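Local coordinates for chinitase A (Streptomyces coelicolor, PDB 3EBV), which probably hydrolyses internal glycosidic bonds of chitin as a family 18 endochitinase, this chain being the glycoside hydrolase part of a longer protein, at residues W11-S24 and N50-F64. Numbering follows the deposited sequence.
Sequences WQNFNNGATVQKIS and NLDSAGLGGYTVDQF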
ATOM      1  N   TRP A  11      -1.322  -6.854   6.524  1.00 11.12           N
ATOM      2  CA  TRP A  11      -1.621  -7.942   7.497  1.00 11.65           C
ATOM      3  C   TRP A  11      -2.992  -8.484   7.172  1.00 11.26           C
ATOM      4  O   TRP A  11      -3.957  -7.718   7.058  1.00 12.16           O
ATOM      5  CB  TRP A  11      -1.590  -7.342   8.888  1.00 12.36           C
ATOM      6  CG  TRP A  11      -2.042  -8.290   9.974  1.00 12.10           C
ATOM      7  CD1 TRP A  11      -1.262  -9.198  10.611  1.00 13.13           C
ATOM      8  CD2 TRP A  11      -3.373  -8.418  10.517  1.00 13.30           C
ATOM      9  NE1 TRP A  11      -2.026  -9.912  11.541  1.00 14.16           N
ATOM     10  CE2 TRP A  11      -3.309  -9.450  11.500  1.00 14.18           C
ATOM     11  CE3 TRP A  11      -4.603  -7.804  10.258  1.00 15.01           C
ATOM     12  CZ2 TRP A  11      -4.429  -9.835  12.263  1.00 14.54           C
ATOM     13  CZ3 TRP A  11      -5.734  -8.205  11.005  1.00 13.90           C
ATOM     14  CH2 TRP A  11      -5.620  -9.208  11.995  1.00 14.65           C
ATOM     15  N   GLN A  12      -3.084  -9.812   6.992  1.00 11.64           N
ATOM     16  CA  GLN A  12      -4.351 -10.443   6.576  1.00 11.63           C
ATOM     17  C   GLN A  12      -5.377 -10.653   7.684  1.00 13.28           C
ATOM     18  O   GLN A  12      -5.108 -11.374   8.647  1.00 14.20           O
ATOM     19  CB  GLN A  12      -4.098 -11.797   5.955  1.00 11.96           C
ATOM     20  CG  GLN A  12      -3.169 -11.719   4.700  1.00 11.38           C
ATOM     21  CD  GLN A  12      -2.657 -13.089   4.241  1.00 13.68           C
ATOM     22  OE1 GLN A  12      -1.841 -13.178   3.336  1.00 12.86           O
ATOM     23  NE2 GLN A  12      -3.201 -14.192   4.825  1.00 13.65           N
ATOM     24  N   ASN A  13      -6.550 -10.077   7.499  1.00 13.98           N
ATOM     25  CA  ASN A  13      -7.709 -10.392   8.378  1.00 14.35           C
ATOM     26  C   ASN A  13      -8.462 -11.599   7.857  1.00 15.47           C
ATOM     27  O   ASN A  13      -9.690 -11.570   7.768  1.00 17.22           O
ATOM     28  CB  ASN A  13      -8.636  -9.158   8.441  1.00 14.02           C
ATOM     29  CG  ASN A  13      -9.807  -9.364   9.406  1.00 15.87           C
ATOM     30  OD1 ASN A  13      -9.612  -9.908  10.481  1.00 15.93           O
ATOM     31  ND2 ASN A  13     -10.993  -8.910   9.017  1.00 19.51           N
ATOM     32  N   PHE A  14      -7.730 -12.655   7.512  1.00 14.69           N
ATOM     33  CA  PHE A  14      -8.336 -13.853   6.923  1.00 14.39           C
ATOM     34  C   PHE A  14      -7.240 -14.879   6.788  1.00 16.26           C
ATOM     35  O   PHE A  14      -6.052 -14.543   6.821  1.00 15.15           O
ATOM     36  CB  PHE A  14      -9.009 -13.569   5.561  1.00 15.53           C
ATOM     37  CG  PHE A  14      -8.069 -12.962   4.528  1.00 13.92           C
ATOM     38  CD1 PHE A  14      -7.334 -13.786   3.687  1.00 16.91           C
ATOM     39  CD2 PHE A  14      -7.952 -11.584   4.416  1.00 15.98           C
ATOM     40  CE1 PHE A  14      -6.441 -13.243   2.755  1.00 14.24           C
ATOM     41  CE2 PHE A  14      -7.084 -11.033   3.463  1.00 14.64           C
ATOM     42  CZ  PHE A  14      -6.330 -11.860   2.644  1.00 14.23           C
ATOM     43  N   ASN A  15      -7.629 -16.137   6.609  1.00 16.99           N
ATOM     44  CA  ASN A  15      -6.667 -17.216   6.453  1.00 17.17           C
ATOM     45  C   ASN A  15      -6.694 -17.693   5.005  1.00 18.40           C
ATOM     46  O   ASN A  15      -7.749 -18.146   4.501  1.00 18.99           O
ATOM     47  CB  ASN A  15      -7.084 -18.366   7.416  1.00 18.42           C
ATOM     48  CG  ASN A  15      -6.161 -19.567   7.355  1.00 22.55           C
ATOM     49  OD1 ASN A  15      -5.249 -19.649   6.556  1.00 23.00           O
ATOM     50  ND2 ASN A  15      -6.435 -20.545   8.220  1.00 29.56           N
ATOM     51  N   ASN A  16      -5.558 -17.562   4.300  1.00 16.54           N
ATOM     52  CA  ASN A  16      -5.441 -18.014   2.920  1.00 16.68           C
ATOM     53  C   ASN A  16      -4.363 -19.087   2.755  1.00 16.30           C
ATOM     54  O   ASN A  16      -3.882 -19.323   1.650  1.00 16.07           O
ATOM     55  CB  ASN A  16      -5.106 -16.844   1.966  1.00 16.35           C
ATOM     56  CG  ASN A  16      -3.777 -16.166   2.338  1.00 15.94           C
ATOM     57  OD1 ASN A  16      -3.085 -16.633   3.246  1.00 13.78           O
ATOM     58  ND2 ASN A  16      -3.437 -15.054   1.655  1.00 15.65           N
ATOM     59  N   GLY A  17      -4.010 -19.737   3.853  1.00 16.63           N
ATOM     60  CA  GLY A  17      -2.953 -20.726   3.805  1.00 16.17           C
ATOM     61  C   GLY A  17      -1.599 -20.181   4.248  1.00 16.00           C
ATOM     62  O   GLY A  17      -0.694 -20.959   4.555  1.00 16.34           O
ATOM     63  N   ALA A  18      -1.453 -18.844   4.261  1.00 13.97           N
ATOM     64  CA  ALA A  18      -0.225 -18.246   4.814  1.00 13.87           C
ATOM     65  C   ALA A  18      -0.173 -18.402   6.331  1.00 13.38           C
ATOM     66  O   ALA A  18      -1.158 -18.781   6.987  1.00 14.33           O
ATOM     67  CB  ALA A  18      -0.154 -16.740   4.429  1.00 12.81           C
ATOM     68  N   THR A  19       0.958 -18.069   6.925  1.00 12.92           N
ATOM     69  CA  THR A  19       1.101 -18.108   8.378  1.00 13.37           C
ATOM     70  C   THR A  19       0.155 -17.137   9.068  1.00 14.05           C
ATOM     71  O   THR A  19       0.177 -15.941   8.773  1.00 13.78           O
ATOM     72  CB  THR A  19       2.565 -17.771   8.783  1.00 12.58           C
ATOM     73  OG1 THR A  19       3.437 -18.787   8.274  1.00 13.77           O
ATOM     74  CG2 THR A  19       2.749 -17.707  10.299  1.00 13.87           C
ATOM     75  N   VAL A  20      -0.691 -17.641   9.960  1.00 14.40           N
ATOM     76  CA  VAL A  20      -1.599 -16.778  10.687  1.00 14.31           C
ATOM     77  C   VAL A  20      -0.836 -15.972  11.710  1.00 14.11           C
ATOM     78  O   VAL A  20       0.049 -16.493  12.415  1.00 15.14           O
ATOM     79  CB  VAL A  20      -2.733 -17.622  11.375  1.00 15.57           C
ATOM     80  CG1 VAL A  20      -3.538 -16.767  12.348  1.00 17.20           C
ATOM     81  CG2 VAL A  20      -3.646 -18.184  10.310  1.00 19.08           C
ATOM     82  N   GLN A  21      -1.175 -14.678  11.791  1.00 13.87           N
ATOM     83  CA  GLN A  21      -0.492 -13.762  12.682  1.00 13.46           C
ATOM     84  C   GLN A  21      -1.465 -12.891  13.451  1.00 14.87           C
ATOM     85  O   GLN A  21      -2.478 -12.460  12.888  1.00 14.83           O
ATOM     86  CB  GLN A  21       0.440 -12.790  11.904  1.00 14.13           C
ATOM     87  CG  GLN A  21       1.585 -13.461  11.151  1.00 13.61           C
ATOM     88  CD  GLN A  21       2.475 -12.446  10.473  1.00 14.07           C
ATOM     89  OE1 GLN A  21       1.981 -11.605   9.710  1.00 15.51           O
ATOM     90  NE2 GLN A  21       3.791 -12.532  10.704  1.00 13.51           N
ATOM     91  N   LYS A  22      -1.127 -12.607  14.708  1.00 15.09           N
ATOM     92  CA  LYS A  22      -1.719 -11.457  15.406  1.00 16.19           C
ATOM     93  C   LYS A  22      -0.988 -10.209  14.922  1.00 14.68           C
ATOM     94  O   LYS A  22       0.114 -10.302  14.359  1.00 14.62           O
ATOM     95  CB  LYS A  22      -1.575 -11.596  16.926  1.00 18.19           C
ATOM     96  CG  LYS A  22      -2.320 -12.825  17.450  1.00 22.46           C
ATOM     97  CD  LYS A  22      -2.092 -13.023  18.936  1.00 26.95           C
ATOM     98  CE  LYS A  22      -2.914 -14.200  19.437  1.00 34.02           C
ATOM     99  NZ  LYS A  22      -2.611 -14.597  20.852  1.00 37.21           N
ATOM    100  N   ILE A  23      -1.570  -9.039  15.152  1.00 14.54           N
ATOM    101  CA  ILE A  23      -0.831  -7.808  14.864  1.00 14.35           C
ATOM    102  C   ILE A  23       0.510  -7.798  15.610  1.00 14.59           C
ATOM    103  O   ILE A  23       1.505  -7.310  15.096  1.00 14.94           O
ATOM    104  CB  ILE A  23      -1.698  -6.553  15.218  1.00 14.17           C
ATOM    105  CG1 ILE A  23      -2.849  -6.400  14.196  1.00 15.13           C
ATOM    106  CG2 ILE A  23      -0.835  -5.282  15.389  1.00 14.70           C
ATOM    107  CD1 ILE A  23      -2.393  -5.871  12.776  1.00 15.44           C
ATOM    108  N   SER A  24       0.545  -8.311  16.842  1.00 15.46           N
ATOM    109  CA  SER A  24       1.775  -8.312  17.652  1.00 15.77           C
ATOM    110  C   SER A  24       2.866  -9.210  17.057  1.00 15.76           C
ATOM    111  O   SER A  24       4.039  -9.068  17.429  1.00 16.87           O
ATOM    112  CB  SER A  24       1.466  -8.807  19.067  1.00 17.24           C
ATOM    113  OG  SER A  24       0.867 -10.098  19.003  1.00 19.48           O
ATOM    114  N   ASN A  50     -14.718  -6.279  10.374  1.00 20.01           N
ATOM    115  CA  ASN A  50     -15.095  -7.367  11.270  1.00 21.06           C
ATOM    116  C   ASN A  50     -13.872  -8.258  11.462  1.00 19.72           C
ATOM    117  O   ASN A  50     -13.500  -8.981  10.514  1.00 18.74           O
ATOM    118  CB  ASN A  50     -16.237  -8.167  10.632  1.00 22.94           C
ATOM    119  CG  ASN A  50     -17.535  -7.352  10.508  1.00 26.10           C
ATOM    120  OD1 ASN A  50     -18.026  -6.804  11.497  1.00 32.28           O
ATOM    121  ND2 ASN A  50     -18.081  -7.271   9.300  1.00 30.05           N
ATOM    122  N   LEU A  51     -13.258  -8.181  12.638  1.00 19.10           N
ATOM    123  CA  LEU A  51     -12.090  -9.025  12.914  1.00 19.79           C
ATOM    124  C   LEU A  51     -12.467 -10.483  12.712  1.00 20.94           C
ATOM    125  O   LEU A  51     -13.484 -10.936  13.251  1.00 21.02           O
ATOM    126  CB  LEU A  51     -11.550  -8.794  14.323  1.00 19.74           C
ATOM    127  CG  LEU A  51     -10.298  -9.576  14.744  1.00 19.90           C
ATOM    128  CD1 LEU A  51      -9.050  -9.158  13.887  1.00 19.87           C
ATOM    129  CD2 LEU A  51     -10.009  -9.394  16.197  1.00 20.66           C
ATOM    130  N   ASP A  52     -11.665 -11.215  11.938  1.00 21.00           N
ATOM    131  CA  ASP A  52     -11.908 -12.639  11.666  1.00 21.74           C
ATOM    132  C   ASP A  52     -11.401 -13.505  12.830  1.00 22.36           C
ATOM    133  O   ASP A  52     -10.512 -14.345  12.672  1.00 21.32           O
ATOM    134  CB  ASP A  52     -11.242 -13.030  10.332  1.00 22.19           C
ATOM    135  CG  ASP A  52     -11.551 -14.458   9.896  1.00 25.47           C
ATOM    136  OD1 ASP A  52     -12.565 -15.036  10.368  1.00 26.73           O
ATOM    137  OD2 ASP A  52     -10.777 -14.996   9.072  1.00 25.87           O
ATOM    138  N   SER A  53     -12.002 -13.309  14.001  1.00 22.55           N
ATOM    139  CA  SER A  53     -11.618 -14.037  15.197  1.00 24.64           C
ATOM    140  C   SER A  53     -11.528 -15.547  14.986  1.00 26.31           C
ATOM    141  O   SER A  53     -10.519 -16.164  15.336  1.00 27.58           O
ATOM    142  CB  SER A  53     -12.627 -13.706  16.292  1.00 23.55           C
ATOM    143  OG  SER A  53     -12.426 -12.367  16.700  1.00 24.73           O
ATOM    144  N   ALA A  54     -12.576 -16.117  14.391  1.00 28.18           N
ATOM    145  CA  ALA A  54     -12.654 -17.559  14.125  1.00 29.60           C
ATOM    146  C   ALA A  54     -11.522 -18.052  13.218  1.00 29.71           C
ATOM    147  O   ALA A  54     -10.832 -19.021  13.554  1.00 31.84           O
ATOM    148  CB  ALA A  54     -13.998 -17.905  13.526  1.00 29.81           C
ATOM    149  N   GLY A  55     -11.318 -17.386  12.084  1.00 28.65           N
ATOM    150  CA  GLY A  55     -10.279 -17.803  11.151  1.00 26.99           C
ATOM    151  C   GLY A  55      -8.858 -17.531  11.630  1.00 26.24           C
ATOM    152  O   GLY A  55      -7.882 -18.040  11.055  1.00 27.06           O
ATOM    153  N   LEU A  56      -8.724 -16.712  12.664  1.00 24.65           N
ATOM    154  CA  LEU A  56      -7.403 -16.318  13.171  1.00 24.16           C
ATOM    155  C   LEU A  56      -7.091 -16.934  14.528  1.00 25.08           C
ATOM    156  O   LEU A  56      -6.327 -16.371  15.326  1.00 24.90           O
ATOM    157  CB  LEU A  56      -7.261 -14.789  13.246  1.00 23.65           C
ATOM    158  CG  LEU A  56      -7.481 -14.034  11.921  1.00 21.86           C
ATOM    159  CD1 LEU A  56      -7.520 -12.532  12.215  1.00 20.52           C
ATOM    160  CD2 LEU A  56      -6.397 -14.423  10.909  1.00 21.86           C
ATOM    161  N   GLY A  57      -7.695 -18.096  14.784  1.00 25.45           N
ATOM    162  CA  GLY A  57      -7.377 -18.881  15.987  1.00 25.66           C
ATOM    163  C   GLY A  57      -7.935 -18.272  17.265  1.00 26.05           C
ATOM    164  O   GLY A  57      -7.359 -18.437  18.346  1.00 26.57           O
ATOM    165  N   GLY A  58      -9.050 -17.561  17.145  1.00 26.10           N
ATOM    166  CA  GLY A  58      -9.742 -17.012  18.308  1.00 26.09           C
ATOM    167  C   GLY A  58      -9.211 -15.680  18.819  1.00 26.67           C
ATOM    168  O   GLY A  58      -9.496 -15.279  19.938  1.00 28.05           O
ATOM    169  N   TYR A  59      -8.432 -14.991  17.987  1.00 25.72           N
ATOM    170  CA  TYR A  59      -7.929 -13.656  18.278  1.00 24.27           C
ATOM    171  C   TYR A  59      -9.088 -12.716  18.583  1.00 23.83           C
ATOM    172  O   TYR A  59     -10.005 -12.594  17.764  1.00 24.06           O
ATOM    173  CB  TYR A  59      -7.204 -13.194  17.008  1.00 23.04           C
ATOM    174  CG  TYR A  59      -6.345 -11.957  17.062  1.00 21.43           C
ATOM    175  CD1 TYR A  59      -5.675 -11.551  18.226  1.00 20.49           C
ATOM    176  CD2 TYR A  59      -6.116 -11.232  15.885  1.00 20.34           C
ATOM    177  CE1 TYR A  59      -4.843 -10.402  18.231  1.00 19.79           C
ATOM    178  CE2 TYR A  59      -5.299 -10.099  15.889  1.00 17.33           C
ATOM    179  CZ  TYR A  59      -4.659  -9.697  17.026  1.00 19.57           C
ATOM    180  OH  TYR A  59      -3.826  -8.614  16.994  1.00 18.44           O
ATOM    181  N   THR A  60      -9.061 -12.064  19.743  1.00 23.33           N
ATOM    182  CA  THR A  60     -10.214 -11.270  20.174  1.00 23.85           C
ATOM    183  C   THR A  60     -10.095  -9.797  19.754  1.00 23.39           C
ATOM    184  O   THR A  60      -8.972  -9.280  19.575  1.00 22.85           O
ATOM    185  CB  THR A  60     -10.411 -11.300  21.705  1.00 23.95           C
ATOM    186  OG1 THR A  60      -9.334 -10.601  22.340  1.00 24.02           O
ATOM    187  CG2 THR A  60     -10.475 -12.767  22.223  1.00 25.93           C
ATOM    188  N   VAL A  61     -11.243  -9.127  19.634  1.00 23.74           N
ATOM    189  CA  VAL A  61     -11.269  -7.681  19.344  1.00 23.64           C
ATOM    190  C   VAL A  61     -10.437  -6.903  20.365  1.00 24.10           C
ATOM    191  O   VAL A  61      -9.645  -6.024  20.007  1.00 23.63           O
ATOM    192  CB  VAL A  61     -12.722  -7.125  19.239  1.00 23.77           C
ATOM    193  CG1 VAL A  61     -12.739  -5.600  19.186  1.00 23.92           C
ATOM    194  CG2 VAL A  61     -13.418  -7.705  18.011  1.00 23.73           C
ATOM    195  N   ASP A  62     -10.603  -7.224  21.653  1.00 23.99           N
ATOM    196  CA  ASP A  62      -9.825  -6.541  22.676  1.00 24.40           C
ATOM    197  C   ASP A  62      -8.307  -6.690  22.494  1.00 23.23           C
ATOM    198  O   ASP A  62      -7.558  -5.731  22.669  1.00 23.11           O
ATOM    199  CB  ASP A  62     -10.262  -6.996  24.078  1.00 26.12           C
ATOM    200  CG  ASP A  62     -11.553  -6.315  24.550  1.00 30.00           C
ATOM    201  OD1 ASP A  62     -12.108  -5.422  23.855  1.00 33.30           O
ATOM    202  OD2 ASP A  62     -12.012  -6.685  25.651  1.00 34.58           O
ATOM    203  N   GLN A  63      -7.861  -7.905  22.167  1.00 22.52           N
ATOM    204  CA  GLN A  63      -6.437  -8.154  21.969  1.00 21.47           C
ATOM    205  C   GLN A  63      -5.926  -7.436  20.699  1.00 20.05           C
ATOM    206  O   GLN A  63      -4.843  -6.863  20.722  1.00 19.94           O
ATOM    207  CB  GLN A  63      -6.122  -9.645  21.912  1.00 22.95           C
ATOM    208  CG  GLN A  63      -4.643  -9.933  21.934  1.00 25.52           C
ATOM    209  CD  GLN A  63      -3.954  -9.417  23.203  1.00 30.06           C
ATOM    210  OE1 GLN A  63      -3.121  -8.496  23.162  1.00 30.76           O
ATOM    211  NE2 GLN A  63      -4.300 -10.024  24.343  1.00 30.82           N
ATOM    212  N   PHE A  64      -6.732  -7.474  19.650  1.00 19.39           N
ATOM    213  CA  PHE A  64      -6.409  -6.737  18.387  1.00 18.29           C
ATOM    214  C   PHE A  64      -6.238  -5.236  18.681  1.00 18.70           C
ATOM    215  O   PHE A  64      -5.194  -4.618  18.343  1.00 18.20           O
ATOM    216  CB  PHE A  64      -7.517  -6.989  17.374  1.00 17.66           C
ATOM    217  CG  PHE A  64      -7.388  -6.174  16.113  1.00 17.49           C
ATOM    218  CD1 PHE A  64      -6.455  -6.553  15.137  1.00 17.82           C
ATOM    219  CD2 PHE A  64      -8.169  -5.051  15.907  1.00 17.92           C
ATOM    220  CE1 PHE A  64      -6.322  -5.816  13.949  1.00 16.98           C
ATOM    221  CE2 PHE A  64      -8.044  -4.295  14.744  1.00 20.55           C
ATOM    222  CZ  PHE A  64      -7.117  -4.698  13.748  1.00 18.93           C
TER
HETATM  223  O   HOH W   1     -10.455 -16.829   6.929  1.00 25.27           O
HETATM  224  O   HOH W   2      -8.955 -20.508   9.514  1.00 35.43           O
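Asn13 and Asp52, their CA atoms 5.8 Å apart, are each the centre of an inverse gamma turn, and from there the loop after strand 6-12 runs beside the loop leading into helix 61-73, ending with Ile23 near Phe64. An asparagine suits the first turn because its amide both accepts and donates: OD1 accepts from the backbone N of Asp52 (2.8 Å), with an N-H...O angle of 169°, while ND2 gives a hydrogen to Asn50 O (2.9 Å) lying in its own amide plane. With CG opposite the backbone N (chi1 -176°), the amide reaches both backbone groups, which fixes its rotation. A water links Asp52 OD2 to Asn15 N, and a second joins Asn15 ND2 to Gly55 O. Behind these polar bonds lies Trp11, the last strand residue but one, whose six-membered ring is large enough to meet four side chains: Leu51 CD1 at its edge, Leu56 CD1 3.8 Å from CH2, Tyr59 and Phe64. In this TIM barrel of glycoside hydrolase family 18, the contact thus joins the loop following the first strand to the connection between the second strand, 32-40, and its helix. Tyr59 puts its ring edge against Trp11 CZ2 (3.7 Å) and takes Lys22 CG over one face in a CH-pi contact, 3.8 Å from the centroid. Its OH accepts from Ile23 N (2.9 Å) and is also hydrogen-bonded to Asp67 OD2 of helix 61-73; a phenylalanine here would probably leave the Ile23 N-H and the Asp67 carboxylate without their shared partner. Ile23, branched and apolar, lays CD1 over a face of Trp11 and presses CG1 on Phe64 CE1 at 3.5 Å.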